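Local coordinates for thiosulfate sulfurtransferase TUM1 (Saccharomyces cerevisiae, PDB 3UTN), which accepts sulfur from NFS1 and passes it to UBA4 in the pathway for 2-thiolation of the wobble uridine of tRNAs, at residues T53-S58 with D120-F125; T69-P74 with L158-V163; D113-V118 with K141-N146; E221-I226 with W313-G318; K276-S281 with A298-V303. All coordinates share one frame; numbering follows the deposited sequence.

Contact 1: T53-S58 with D120-F125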
# COMPACT_ATOMS: atom_id res chain seq x y z
N THR A 53 9.71 2.50 3.75
CA THR A 53 10.41 1.30 3.39
C THR A 53 10.12 0.25 4.42
O THR A 53 10.21 0.47 5.63
CB THR A 53 11.91 1.51 3.26
OG1 THR A 53 12.15 2.38 2.17
CG2 THR A 53 12.60 0.20 2.99
N TRP A 54 9.72 -0.89 3.91
CA TRP A 54 9.47 -2.02 4.74
C TRP A 54 9.89 -3.17 3.89
O TRP A 54 9.62 -3.19 2.69
CB TRP A 54 8.00 -2.08 5.09
CG TRP A 54 7.66 -3.30 5.88
CD1 TRP A 54 7.64 -3.44 7.26
CD2 TRP A 54 7.30 -4.61 5.35
NE1 TRP A 54 7.29 -4.71 7.61
CE2 TRP A 54 7.08 -5.47 6.51
CE3 TRP A 54 7.14 -5.14 4.08
CZ2 TRP A 54 6.71 -6.80 6.38
CZ3 TRP A 54 6.77 -6.48 3.96
CH2 TRP A 54 6.56 -7.29 5.09
N TYR A 55 10.57 -4.11 4.50
CA TYR A 55 11.13 -5.22 3.77
C TYR A 55 10.50 -6.50 4.23
O TYR A 55 10.10 -6.62 5.37
CB TYR A 55 12.62 -5.29 4.05
CG TYR A 55 13.38 -4.11 3.54
CD1 TYR A 55 13.27 -3.71 2.21
CD2 TYR A 55 14.25 -3.42 4.37
CE1 TYR A 55 14.00 -2.63 1.73
CE2 TYR A 55 14.97 -2.34 3.90
CZ TYR A 55 14.85 -1.96 2.58
OH TYR A 55 15.55 -0.90 2.12
N LEU A 56 10.41 -7.46 3.32
CA LEU A 56 10.12 -8.81 3.72
C LEU A 56 11.28 -9.24 4.59
O LEU A 56 12.43 -9.07 4.19
CB LEU A 56 10.00 -9.73 2.50
CG LEU A 56 8.81 -9.49 1.59
CD1 LEU A 56 8.80 -10.53 0.49
CD2 LEU A 56 7.51 -9.54 2.39
N PRO A 57 10.98 -9.74 5.80
CA PRO A 57 12.04 -10.26 6.67
C PRO A 57 12.95 -11.23 5.94
O PRO A 57 14.14 -11.28 6.23
CB PRO A 57 11.25 -10.97 7.77
CG PRO A 57 10.02 -10.15 7.89
CD PRO A 57 9.68 -9.72 6.48
N SER A 58 12.40 -11.97 4.98
CA SER A 58 13.20 -12.88 4.16
C SER A 58 14.37 -12.18 3.48
O SER A 58 15.40 -12.79 3.21
CB SER A 58 12.32 -13.57 3.10
OG SER A 58 11.74 -12.61 2.23
N ASP A 120 9.36 4.24 -0.77
CA ASP A 120 10.04 3.18 -0.08
C ASP A 120 11.22 2.81 -0.94
O ASP A 120 11.31 3.23 -2.10
CB ASP A 120 9.10 2.01 0.20
CG ASP A 120 8.54 1.38 -1.05
OD1 ASP A 120 9.19 1.43 -2.11
OD2 ASP A 120 7.44 0.81 -0.96
N ARG A 121 12.13 2.02 -0.39
CA ARG A 121 13.34 1.69 -1.10
C ARG A 121 13.14 0.53 -2.04
O ARG A 121 13.98 0.27 -2.89
CB ARG A 121 14.45 1.38 -0.12
CG ARG A 121 14.78 2.59 0.71
CD ARG A 121 15.82 2.29 1.76
NE ARG A 121 16.04 3.50 2.54
CZ ARG A 121 16.75 4.53 2.13
NH1 ARG A 121 17.34 4.52 0.95
NH2 ARG A 121 16.88 5.59 2.91
N VAL A 122 12.02 -0.17 -1.89
CA VAL A 122 11.78 -1.35 -2.69
C VAL A 122 11.23 -0.95 -4.05
O VAL A 122 11.71 -1.40 -5.09
CB VAL A 122 10.83 -2.33 -1.99
CG1 VAL A 122 10.51 -3.52 -2.88
CG2 VAL A 122 11.46 -2.80 -0.69
N GLY A 123 10.24 -0.07 -4.02
CA GLY A 123 9.61 0.38 -5.24
C GLY A 123 8.14 0.07 -5.16
O GLY A 123 7.71 -1.00 -5.58
N ASN A 124 7.39 0.99 -4.58
CA ASN A 124 5.94 0.84 -4.49
C ASN A 124 5.57 -0.47 -3.86
O ASN A 124 4.72 -1.21 -4.36
CB ASN A 124 5.32 0.97 -5.85
CG ASN A 124 5.40 2.37 -6.35
OD1 ASN A 124 5.14 3.30 -5.59
ND2 ASN A 124 5.77 2.55 -7.60
N PHE A 125 6.24 -0.75 -2.76
CA PHE A 125 6.05 -1.99 -2.08
C PHE A 125 5.26 -1.72 -0.82
O PHE A 125 4.15 -2.20 -0.68
CB PHE A 125 7.40 -2.60 -1.77
CG PHE A 125 7.32 -3.95 -1.15
CD1 PHE A 125 7.72 -4.14 0.16
CD2 PHE A 125 6.84 -5.03 -1.88
CE1 PHE A 125 7.64 -5.40 0.74
CE2 PHE A 125 6.77 -6.29 -1.30
CZ PHE A 125 7.17 -6.47 0.01
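Trp54 and Phe125 meet rim to rim: the planes of the indole six-membered ring and the phenyl ring differ by only 18°, and with centroids 5.9 Å apart neither sits over the other's face. Phe125 CE1 approaches in the indole plane, 3.4 Å from Trp54 CE3, while Phe125 CD1 brings the edge of its ring within 3.3 Å of Trp54 O. The ring crosses to this place because Phe125 CG is anti to the backbone N (chi1 -175°), which also brings CZ against Leu56 CG.

Both segments are loops that follow adjacent parallel strands, 47-51 and 115-119, in the N-terminal rhodanese domain. By strand order, 120-125 holds the position that the loop bearing the active-site cysteine takes in the C-terminal domain, and the side chain of Phe125 is about 9 Å from that of Cys282. Asp120 folds this loop into an Asx motif: OD1 accepts Gly123 N, and OD2 accepts Phe125 N at 2.7 Å through its syn lone pair.

Thr53 OG1, also bonded to Asp51, takes a bent hydrogen bond from Arg121 N (2.6 Å, 132° at the hydrogen). Tyr55 OH, whose polar partner is Asp66, touches the aliphatic Arg121 CD at 3.2 Å while the guanidinium continues to Pro71 O. Val122 CG2 meets the edge of the tyrosine ring, 3.5 Å from Tyr55 CE1.

Contact 2: T69-P74 with L158-V163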
# COMPACT_ATOMS: atom_id res chain seq x y z
N THR A 69 20.59 5.22 7.26
CA THR A 69 21.96 5.15 6.80
C THR A 69 22.07 5.11 5.30
O THR A 69 23.14 5.25 4.77
CB THR A 69 22.67 3.91 7.38
OG1 THR A 69 22.07 2.74 6.83
CG2 THR A 69 22.54 3.88 8.88
N LYS A 70 20.95 4.90 4.63
CA LYS A 70 20.95 4.93 3.18
C LYS A 70 20.28 6.20 2.71
O LYS A 70 19.43 6.76 3.42
CB LYS A 70 20.27 3.69 2.61
CG LYS A 70 21.11 2.44 2.75
CD LYS A 70 20.42 1.23 2.15
CE LYS A 70 21.29 -0.01 2.24
NZ LYS A 70 21.60 -0.34 3.65
N PRO A 71 20.67 6.68 1.53
CA PRO A 71 20.18 7.98 1.12
C PRO A 71 18.66 8.03 1.16
O PRO A 71 17.98 7.07 0.79
CB PRO A 71 20.70 8.12 -0.30
CG PRO A 71 21.94 7.28 -0.32
CD PRO A 71 21.56 6.09 0.51
N ARG A 72 18.14 9.13 1.65
CA ARG A 72 16.72 9.30 1.68
C ARG A 72 16.43 10.55 0.89
O ARG A 72 17.34 11.32 0.58
CB ARG A 72 16.22 9.44 3.12
CG ARG A 72 16.64 10.73 3.81
CD ARG A 72 16.59 10.57 5.32
NE ARG A 72 17.50 9.51 5.73
CZ ARG A 72 18.81 9.66 5.86
NH1 ARG A 72 19.38 10.85 5.66
NH2 ARG A 72 19.55 8.63 6.22
N ILE A 73 15.17 10.75 0.56
CA ILE A 73 14.78 12.02 0.02
C ILE A 73 14.97 13.00 1.17
O ILE A 73 14.60 12.69 2.30
CB ILE A 73 13.32 12.00 -0.43
CG1 ILE A 73 13.10 10.88 -1.45
CG2 ILE A 73 12.94 13.36 -0.99
CD1 ILE A 73 11.72 10.88 -2.07
N PRO A 74 15.60 14.15 0.91
CA PRO A 74 15.85 15.11 1.97
C PRO A 74 14.61 15.32 2.83
O PRO A 74 13.49 15.30 2.32
CB PRO A 74 16.18 16.39 1.20
CG PRO A 74 16.88 15.88 -0.02
CD PRO A 74 16.15 14.61 -0.38
N LEU A 158 19.12 13.45 -2.99
CA LEU A 158 19.16 12.53 -1.90
C LEU A 158 19.85 13.19 -0.75
O LEU A 158 20.84 13.90 -0.92
CB LEU A 158 19.90 11.26 -2.30
CG LEU A 158 19.11 10.35 -3.23
CD1 LEU A 158 19.99 9.19 -3.67
CD2 LEU A 158 17.85 9.86 -2.53
N ASP A 159 19.27 12.98 0.41
CA ASP A 159 19.96 13.22 1.64
C ASP A 159 20.67 11.90 1.90
O ASP A 159 20.04 10.91 2.32
CB ASP A 159 18.96 13.55 2.74
CG ASP A 159 19.59 13.56 4.10
OD1 ASP A 159 20.83 13.57 4.16
OD2 ASP A 159 18.85 13.54 5.10
N SER A 160 21.96 11.87 1.62
CA SER A 160 22.76 10.67 1.82
C SER A 160 23.38 10.69 3.21
O SER A 160 24.20 9.84 3.54
CB SER A 160 23.85 10.56 0.76
OG SER A 160 23.27 10.42 -0.52
N SER A 161 22.98 11.67 4.01
CA SER A 161 23.50 11.77 5.36
C SER A 161 22.94 10.62 6.17
O SER A 161 21.79 10.20 5.99
CB SER A 161 23.11 13.09 6.01
OG SER A 161 21.75 13.05 6.40
N LYS A 162 23.77 10.10 7.05
CA LYS A 162 23.30 9.12 7.98
C LYS A 162 22.63 9.91 9.08
O LYS A 162 23.10 10.97 9.47
CB LYS A 162 24.45 8.25 8.46
CG LYS A 162 25.24 7.71 7.28
CD LYS A 162 25.56 6.25 7.43
CE LYS A 162 26.01 5.66 6.11
NZ LYS A 162 26.91 6.58 5.37
N VAL A 163 21.48 9.43 9.50
CA VAL A 163 20.75 10.12 10.55
C VAL A 163 20.52 9.13 11.67
O VAL A 163 20.70 7.93 11.49
CB VAL A 163 19.43 10.74 10.05
CG1 VAL A 163 19.70 11.90 9.11
CG2 VAL A 163 18.53 9.69 9.40
O HOH W 1 24.23 7.15 3.58
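A single antiparallel bridge, of the hydrogen-bonded kind, joins Arg72 to Asp159 between two otherwise irregular loops of the N-terminal rhodanese domain. Arg72 N donates to Asp159 O at 2.7 Å, and Asp159 N returns a bond to Arg72 O at 2.6 Å.

The same two residues also pair through their side chains, which lie side by side and point the same way. Their guanidinium and carboxylate planes stand 76° apart, so the salt bridge from Arg72 NH1 to Asp159 OD2 (2.8 Å) rests on one weak hydrogen bond instead of a two-pronged grip. The stronger hold is on the backbone: NH1 and NH2 of Arg72 converge end-on on Ser161 O, which lies only 3° out of the guanidinium plane, with 2.7 Å from Arg72 NH2 to Ser161 O. A bend at chi3 (60°) turns the arginine head back toward that carbonyl. Val163 CG2 lies over one guanidinium face, 3.4 Å above the centre of the Arg72 plane. Asp159 OD1 meanwhile accepts Ser161 N at 2.9 Å, an Asx turn within the segment.

Pro71 CB packs on Leu158 CD1 at 3.6 Å, and a water bridges Thr69 O and Ser160 O near the surface.

The loop 69-74 leads from helix 63-69 to strand 77-78. Phe67 of that helix gives Arg72 a cation-pi partner and a further carbonyl, Val163 lies on Phe67 and Leu68, and Ile73 and Leu158 both rest on Phe148 and Tyr151 of helix 148-153.

Contact 3: D113-V118 with K141-N146. With DMS (dimethyl sulfoxide), chain B.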
# COMPACT_ATOMS: atom_id res chain seq x y z
N ASP A 113 -0.57 19.83 7.86
CA ASP A 113 -0.39 20.57 6.63
C ASP A 113 0.73 20.02 5.75
O ASP A 113 0.89 20.44 4.61
CB ASP A 113 -0.12 22.05 6.91
CG ASP A 113 -0.27 22.90 5.67
OD1 ASP A 113 -1.31 22.76 4.99
OD2 ASP A 113 0.65 23.69 5.37
N ASP A 114 1.51 19.09 6.30
CA ASP A 114 2.62 18.52 5.56
C ASP A 114 2.15 17.90 4.28
O ASP A 114 1.15 17.18 4.26
CB ASP A 114 3.33 17.45 6.37
CG ASP A 114 4.14 18.02 7.49
OD1 ASP A 114 4.43 19.23 7.47
OD2 ASP A 114 4.51 17.25 8.38
N ILE A 115 2.86 18.17 3.21
CA ILE A 115 2.72 17.36 2.03
C ILE A 115 3.59 16.14 2.31
O ILE A 115 4.81 16.25 2.43
CB ILE A 115 3.20 18.08 0.78
CG1 ILE A 115 2.29 19.27 0.47
CG2 ILE A 115 3.24 17.11 -0.39
CD1 ILE A 115 2.80 20.16 -0.64
N LEU A 116 2.96 14.99 2.45
CA LEU A 116 3.70 13.79 2.70
C LEU A 116 3.96 13.14 1.38
O LEU A 116 3.05 12.94 0.58
CB LEU A 116 2.96 12.85 3.64
CG LEU A 116 2.70 13.48 5.01
CD1 LEU A 116 1.89 12.52 5.86
CD2 LEU A 116 3.98 13.88 5.71
N VAL A 117 5.21 12.87 1.12
CA VAL A 117 5.54 12.21 -0.11
C VAL A 117 6.14 10.89 0.27
O VAL A 117 7.27 10.80 0.73
CB VAL A 117 6.47 13.04 -1.00
CG1 VAL A 117 6.78 12.25 -2.25
CG2 VAL A 117 5.81 14.37 -1.35
N VAL A 118 5.35 9.86 0.08
CA VAL A 118 5.71 8.57 0.57
C VAL A 118 6.52 7.88 -0.48
O VAL A 118 6.25 7.96 -1.67
CB VAL A 118 4.47 7.74 0.88
CG1 VAL A 118 4.90 6.41 1.47
CG2 VAL A 118 3.59 8.50 1.85
N LYS A 141 -2.56 16.11 2.33
CA LYS A 141 -1.72 16.08 1.16
C LYS A 141 -0.73 14.95 1.26
O LYS A 141 0.21 14.99 2.05
CB LYS A 141 -1.03 17.43 0.96
CG LYS A 141 -2.02 18.56 0.71
CD LYS A 141 -1.37 19.93 0.82
CE LYS A 141 -0.91 20.24 2.23
NZ LYS A 141 -2.00 20.26 3.25
N VAL A 142 -0.99 13.93 0.46
CA VAL A 142 -0.18 12.76 0.50
C VAL A 142 0.14 12.40 -0.93
O VAL A 142 -0.74 12.31 -1.79
CB VAL A 142 -0.87 11.57 1.18
CG1 VAL A 142 0.10 10.40 1.28
CG2 VAL A 142 -1.36 11.96 2.56
N TYR A 143 1.41 12.20 -1.16
CA TYR A 143 1.85 11.74 -2.44
C TYR A 143 2.56 10.45 -2.22
O TYR A 143 3.14 10.20 -1.17
CB TYR A 143 2.77 12.75 -3.08
CG TYR A 143 2.04 13.99 -3.48
CD1 TYR A 143 1.44 14.10 -4.72
CD2 TYR A 143 1.95 15.07 -2.60
CE1 TYR A 143 0.77 15.25 -5.10
CE2 TYR A 143 1.28 16.22 -2.97
CZ TYR A 143 0.70 16.30 -4.22
OH TYR A 143 0.03 17.44 -4.57
N LEU A 144 2.46 9.61 -3.23
CA LEU A 144 3.23 8.42 -3.26
C LEU A 144 4.25 8.71 -4.31
O LEU A 144 3.91 8.87 -5.47
CB LEU A 144 2.36 7.25 -3.67
CG LEU A 144 3.13 5.95 -3.78
CD1 LEU A 144 3.74 5.64 -2.43
CD2 LEU A 144 2.19 4.86 -4.24
N LEU A 145 5.50 8.81 -3.88
CA LEU A 145 6.55 9.02 -4.83
C LEU A 145 6.56 7.80 -5.71
O LEU A 145 6.56 6.67 -5.22
CB LEU A 145 7.90 9.21 -4.16
CG LEU A 145 9.03 9.44 -5.17
CD1 LEU A 145 8.90 10.80 -5.82
CD2 LEU A 145 10.35 9.30 -4.46
N ASN A 146 6.57 8.04 -7.00
CA ASN A 146 6.57 6.96 -7.94
C ASN A 146 7.80 6.97 -8.84
O ASN A 146 7.77 7.52 -9.93
CB ASN A 146 5.30 6.98 -8.77
CG ASN A 146 5.19 5.76 -9.63
OD1 ASN A 146 5.63 4.68 -9.24
ND2 ASN A 146 4.64 5.93 -10.83
S DMS B . -3.31 13.99 -2.43
O DMS B . -3.27 14.11 -0.96
C1 DMS B . -4.69 14.82 -3.00
C2 DMS B . -2.12 15.01 -3.08
O HOH W 2 -1.33 17.83 4.36
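Strands 115-118 and 141-145 run parallel, their short axes approaching to 4.2 Å at 21°, with Leu116 paired to Val142, Val117 to Tyr143 and Val118 to Leu144. The bonds pass back and forth: Leu116 N to Lys141 O (2.8 Å), Tyr143 N to Leu116 O (2.5 Å) and Val118 N to Tyr143 O (2.6 Å).

On the face carrying Ile115, Val117 and Tyr143, Ile115 CG2 comes to the edge of the phenol ring, 3.3 Å from Tyr143 CD2. A dimethyl sulfoxide, probably from the crystallisation liquor, lays its C2 methyl over a face of this ring, offset toward the rim, and its oxygen accepts Val142 N.

The two strands are the arms of a beta-alpha-beta crossover through helix 127-136, which packs on the face of Leu116, Val118 and Leu144; helix 32-41 lies against Ile115, Val117 and Tyr143. On the former face Val118 CG2 is 4.0 Å from Val142 CG1.

Bends at chi3 and chi4 (-67° and -61°) curl Lys141 back past Ile115, setting NZ 3.1 Å from Asp113 OD1, above the carboxylate plane, in a salt bridge. Asp113 OD2 bonds His45. A water joins Lys141 NZ and N to Asp114 O. With a methionine at Lys141, Asp113 OD1 would probably be left without its charged mate and this water would be likely to lose one of its three anchors.

Contact 4: E221-I226 with W313-G318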
# COMPACT_ATOMS: atom_id res chain seq x y z
N GLU A 221 1.93 -19.58 1.59
CA GLU A 221 1.94 -18.27 2.18
C GLU A 221 3.28 -18.06 2.86
O GLU A 221 3.87 -19.02 3.35
CB GLU A 221 0.82 -18.15 3.21
CG GLU A 221 -0.55 -17.99 2.57
CD GLU A 221 -0.60 -16.81 1.63
OE1 GLU A 221 -0.47 -15.67 2.12
OE2 GLU A 221 -0.76 -17.01 0.42
N PRO A 222 3.77 -16.81 2.89
CA PRO A 222 4.99 -16.54 3.64
C PRO A 222 4.78 -16.83 5.12
O PRO A 222 5.74 -16.88 5.87
CB PRO A 222 5.23 -15.04 3.42
CG PRO A 222 3.91 -14.49 3.02
CD PRO A 222 3.24 -15.59 2.26
N ARG A 223 3.53 -17.04 5.51
CA ARG A 223 3.18 -17.38 6.89
C ARG A 223 3.06 -18.89 7.08
O ARG A 223 2.60 -19.60 6.18
CB ARG A 223 1.87 -16.72 7.28
CG ARG A 223 1.98 -15.23 7.47
CD ARG A 223 0.66 -14.67 7.96
NE ARG A 223 0.26 -15.24 9.25
CZ ARG A 223 0.32 -14.60 10.41
NH1 ARG A 223 0.77 -13.36 10.47
NH2 ARG A 223 -0.09 -15.20 11.52
N SER A 224 3.47 -19.36 8.25
CA SER A 224 3.51 -20.79 8.56
C SER A 224 2.15 -21.33 8.99
O SER A 224 1.88 -22.52 8.84
CB SER A 224 4.55 -21.06 9.65
OG SER A 224 4.38 -20.17 10.74
N ASP A 225 1.32 -20.45 9.54
CA ASP A 225 0.02 -20.84 10.08
C ASP A 225 -1.08 -20.77 9.03
O ASP A 225 -2.20 -21.22 9.26
CB ASP A 225 -0.34 -19.94 11.27
CG ASP A 225 -0.36 -18.46 10.91
OD1 ASP A 225 0.38 -18.05 9.98
OD2 ASP A 225 -1.10 -17.70 11.55
N ILE A 226 -0.73 -20.23 7.87
CA ILE A 226 -1.70 -19.89 6.83
C ILE A 226 -1.45 -20.70 5.58
O ILE A 226 -0.37 -20.62 5.00
CB ILE A 226 -1.63 -18.38 6.47
CG1 ILE A 226 -1.82 -17.51 7.72
CG2 ILE A 226 -2.69 -18.01 5.45
CD1 ILE A 226 -3.06 -17.82 8.52
N TRP A 313 -8.24 -13.57 6.57
CA TRP A 313 -9.24 -14.38 5.92
C TRP A 313 -9.16 -15.81 6.36
O TRP A 313 -10.14 -16.37 6.83
CB TRP A 313 -9.10 -14.34 4.41
CG TRP A 313 -10.17 -15.18 3.80
CD1 TRP A 313 -10.07 -16.46 3.30
CD2 TRP A 313 -11.59 -14.84 3.69
NE1 TRP A 313 -11.28 -16.91 2.87
CE2 TRP A 313 -12.24 -15.99 3.07
CE3 TRP A 313 -12.35 -13.72 4.01
CZ2 TRP A 313 -13.59 -16.00 2.79
CZ3 TRP A 313 -13.71 -13.74 3.73
CH2 TRP A 313 -14.31 -14.86 3.14
N VAL A 314 -7.98 -16.40 6.20
CA VAL A 314 -7.74 -17.78 6.57
C VAL A 314 -7.98 -18.00 8.05
O VAL A 314 -8.73 -18.90 8.44
CB VAL A 314 -6.32 -18.21 6.21
CG1 VAL A 314 -5.96 -19.52 6.90
CG2 VAL A 314 -6.22 -18.36 4.72
N LEU A 315 -7.36 -17.16 8.87
CA LEU A 315 -7.43 -17.30 10.32
C LEU A 315 -8.85 -17.19 10.84
O LEU A 315 -9.21 -17.90 11.77
CB LEU A 315 -6.52 -16.28 11.00
CG LEU A 315 -5.03 -16.61 10.92
CD1 LEU A 315 -4.19 -15.48 11.50
CD2 LEU A 315 -4.73 -17.93 11.61
N LYS A 316 -9.64 -16.32 10.24
CA LYS A 316 -11.01 -16.13 10.69
C LYS A 316 -12.00 -17.09 10.03
O LYS A 316 -13.00 -17.47 10.63
CB LYS A 316 -11.45 -14.69 10.46
CG LYS A 316 -10.90 -13.70 11.48
CD LYS A 316 -11.56 -12.35 11.30
CE LYS A 316 -11.16 -11.36 12.38
NZ LYS A 316 -11.71 -10.01 12.08
N SER A 317 -11.71 -17.49 8.79
CA SER A 317 -12.66 -18.26 7.99
C SER A 317 -12.40 -19.76 8.03
O SER A 317 -13.33 -20.55 7.89
CB SER A 317 -12.62 -17.81 6.53
OG SER A 317 -12.76 -16.40 6.44
N GLY A 318 -11.14 -20.13 8.21
CA GLY A 318 -10.75 -21.52 8.17
C GLY A 318 -10.64 -22.03 6.75
O GLY A 318 -10.97 -21.30 5.80
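Asp225 OD2, which faces Leu315 across the contact, accepts a nearly straight hydrogen bond from Arg223 NH2 (2.7 Å, 174° at the hydrogen). Arg223 NE donates to the other oxygen, Asp225 OD1, at 2.9 Å, so the arginine grips the carboxylate side-on with one nitrogen to each oxygen. OD2 lies in the guanidinium plane and OD1 out of it, because the two flat groups are turned well away from coplanarity, their planes about 44° apart. OD1 uses its syn lone pair. The turn at chi3 of Arg223 (60°) brings NE and NH2 round to face this aspartate.

The paired charges abut the leucine's methyls: Asp225 OD2 is 3.6 Å from Leu315 CD2, and Arg223 NH2 is 4.1 Å from Leu315 CD1. If an alanine replaced Arg223, Asp225 would probably lose both N-H partners and its carboxylate would be set free to swing away from Leu315.

The segment 221-226 belongs to the loop between helix 212-216 and strand 234-236 of the C-terminal rhodanese domain, and it lies against helix 309-317. Arg223 also touches Pro92 from the N-terminal half of the chain, and its side chain is about 10 Å from that of Cys282.

Deeper in, Ile226 crosses Leu315 at about a right angle. Ile226 CD1 sits 3.3 Å from Leu315 CG, tighter than usual for two carbons, and Ile226 CG2 is 3.6 Å from Val314 CG2. Trp310 and Thr311, one turn earlier on the helix, also touch Ile226.

Contact 5: K276-S281 with A298-V303. With DMS (dimethyl sulfoxide), chain E.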
# COMPACT_ATOMS: atom_id res chain seq x y z
N LYS A 276 -18.40 -2.52 -11.12
CA LYS A 276 -18.26 -3.05 -9.77
C LYS A 276 -17.22 -2.28 -8.99
O LYS A 276 -16.19 -1.90 -9.54
CB LYS A 276 -17.86 -4.52 -9.81
CG LYS A 276 -18.91 -5.44 -10.40
CD LYS A 276 -18.37 -6.85 -10.49
CE LYS A 276 -19.31 -7.73 -11.29
NZ LYS A 276 -18.79 -9.12 -11.33
N PRO A 277 -17.49 -2.03 -7.70
CA PRO A 277 -16.42 -1.53 -6.86
C PRO A 277 -15.37 -2.61 -6.75
O PRO A 277 -15.57 -3.74 -7.18
CB PRO A 277 -17.10 -1.28 -5.50
CG PRO A 277 -18.56 -1.38 -5.74
CD PRO A 277 -18.74 -2.26 -6.94
N THR A 278 -14.22 -2.26 -6.19
CA THR A 278 -13.13 -3.19 -6.17
C THR A 278 -12.63 -3.39 -4.77
O THR A 278 -12.61 -2.47 -3.96
CB THR A 278 -12.01 -2.74 -7.13
OG1 THR A 278 -12.53 -2.78 -8.46
CG2 THR A 278 -10.81 -3.66 -7.05
N ILE A 279 -12.28 -4.63 -4.48
CA ILE A 279 -11.63 -4.93 -3.24
C ILE A 279 -10.28 -5.49 -3.59
O ILE A 279 -10.15 -6.35 -4.45
CB ILE A 279 -12.43 -5.93 -2.40
CG1 ILE A 279 -13.75 -5.29 -1.98
CG2 ILE A 279 -11.61 -6.37 -1.20
CD1 ILE A 279 -14.76 -6.25 -1.40
N CYS A 280 -9.27 -4.92 -2.96
CA CYS A 280 -7.95 -5.46 -3.05
C CYS A 280 -7.59 -6.08 -1.74
O CYS A 280 -7.93 -5.57 -0.68
CB CYS A 280 -6.96 -4.38 -3.44
SG CYS A 280 -7.30 -3.84 -5.12
N SER A 281 -6.92 -7.20 -1.83
CA SER A 281 -6.43 -7.89 -0.68
C SER A 281 -5.09 -8.43 -1.12
O SER A 281 -4.72 -8.34 -2.29
CB SER A 281 -7.37 -9.02 -0.31
OG SER A 281 -7.48 -9.94 -1.39
N ALA A 298 -5.37 3.59 -12.40
CA ALA A 298 -6.03 3.22 -13.64
C ALA A 298 -7.44 3.80 -13.71
O ALA A 298 -8.15 3.60 -14.70
CB ALA A 298 -6.07 1.71 -13.79
N GLY A 299 -7.84 4.51 -12.67
CA GLY A 299 -9.15 5.14 -12.61
C GLY A 299 -10.22 4.16 -12.20
O GLY A 299 -11.40 4.44 -12.35
N VAL A 300 -9.82 2.99 -11.70
CA VAL A 300 -10.78 2.06 -11.14
C VAL A 300 -11.34 2.71 -9.88
O VAL A 300 -10.59 3.06 -8.97
CB VAL A 300 -10.15 0.69 -10.82
CG1 VAL A 300 -11.19 -0.26 -10.23
CG2 VAL A 300 -9.53 0.08 -12.07
N PRO A 301 -12.66 2.91 -9.84
CA PRO A 301 -13.24 3.60 -8.70
C PRO A 301 -13.53 2.66 -7.56
O PRO A 301 -13.58 1.44 -7.75
CB PRO A 301 -14.55 4.16 -9.26
CG PRO A 301 -14.91 3.24 -10.38
CD PRO A 301 -13.66 2.58 -10.87
N ASN A 302 -13.73 3.24 -6.38
CA ASN A 302 -14.23 2.52 -5.22
C ASN A 302 -13.46 1.24 -5.01
O ASN A 302 -14.02 0.14 -4.95
CB ASN A 302 -15.72 2.26 -5.37
CG ASN A 302 -16.49 3.53 -5.62
OD1 ASN A 302 -16.34 4.51 -4.89
ND2 ASN A 302 -17.31 3.53 -6.66
N VAL A 303 -12.15 1.41 -4.94
CA VAL A 303 -11.28 0.31 -4.64
C VAL A 303 -11.07 0.39 -3.16
O VAL A 303 -10.71 1.43 -2.62
CB VAL A 303 -9.95 0.43 -5.37
CG1 VAL A 303 -9.14 -0.85 -5.17
CG2 VAL A 303 -10.18 0.68 -6.84
S DMS E . -18.52 0.87 -8.81
O DMS E . -17.76 1.41 -7.66
C1 DMS E . -19.84 1.90 -9.13
C2 DMS E . -17.59 1.10 -10.22
O HOH W 3 -14.01 -0.72 -9.08
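Thr278 and Val303 form a parallel beta bridge whose tight side is apolar. Their side chains lie side by side and point the same way, with Thr278 CG2 3.8 Å from Val303 CG1, and Val303 CG1 also touches Cys280 SG at 3.5 Å. Val303 CG1 can serve both because it stands anti to its backbone N (chi1 -172°). Val300 CG1 approaches Thr278 OG1 at 3.4 Å, and Leu295 and Ile291 of helix 286-297 close over Thr278 and Cys280. A single, straight backbone bond crosses here, Thr278 N to Asn302 O (2.7 Å, 175° at the hydrogen).

The other end is looser and wetter. Pro277 CB rests 3.4 Å from Asn302 O, and a dimethyl sulfoxide, probably from the crystallisation liquor, lies between Pro277, Pro301 and Asn302. A water links Thr278 OG1 to Pro301 O, while the same hydroxyl bonds Asn205 on the neighbouring strand.

This is where strands 278-281 and 303-306 of the second rhodanese sheet begin to pair. Pro277 has no N-H to give, and Thr278, first in its strand, is the donor to Asn302 O; Cys280 acts as a packing group, its side chain about 7 Å from that of the persulfide-forming Cys282.

In the fold
Contacts 1, 2 and 3 belong to the first rhodanese domain, contacts 4 and 5 to the second. Contacts 1 and 3 are buried and share strand 115-119, whose end leads into the loop of contact 1; they meet where Asn124 reaches Asn146. Contact 2 lies at the surface, linked to contact 1 by Arg121 with Pro71 O and to contact 3 by Ile73 with Leu145; contacts 4 and 5 are partly buried. Contacts 3 and 5 each join their sheet's fourth strand in chain order to the fifth, at full length in one and barely begun in the other. Salt bridges occur in contacts 2 and 4 and where the strands of contact 3 start; packing and hydrogen bonds hold 1 and 5.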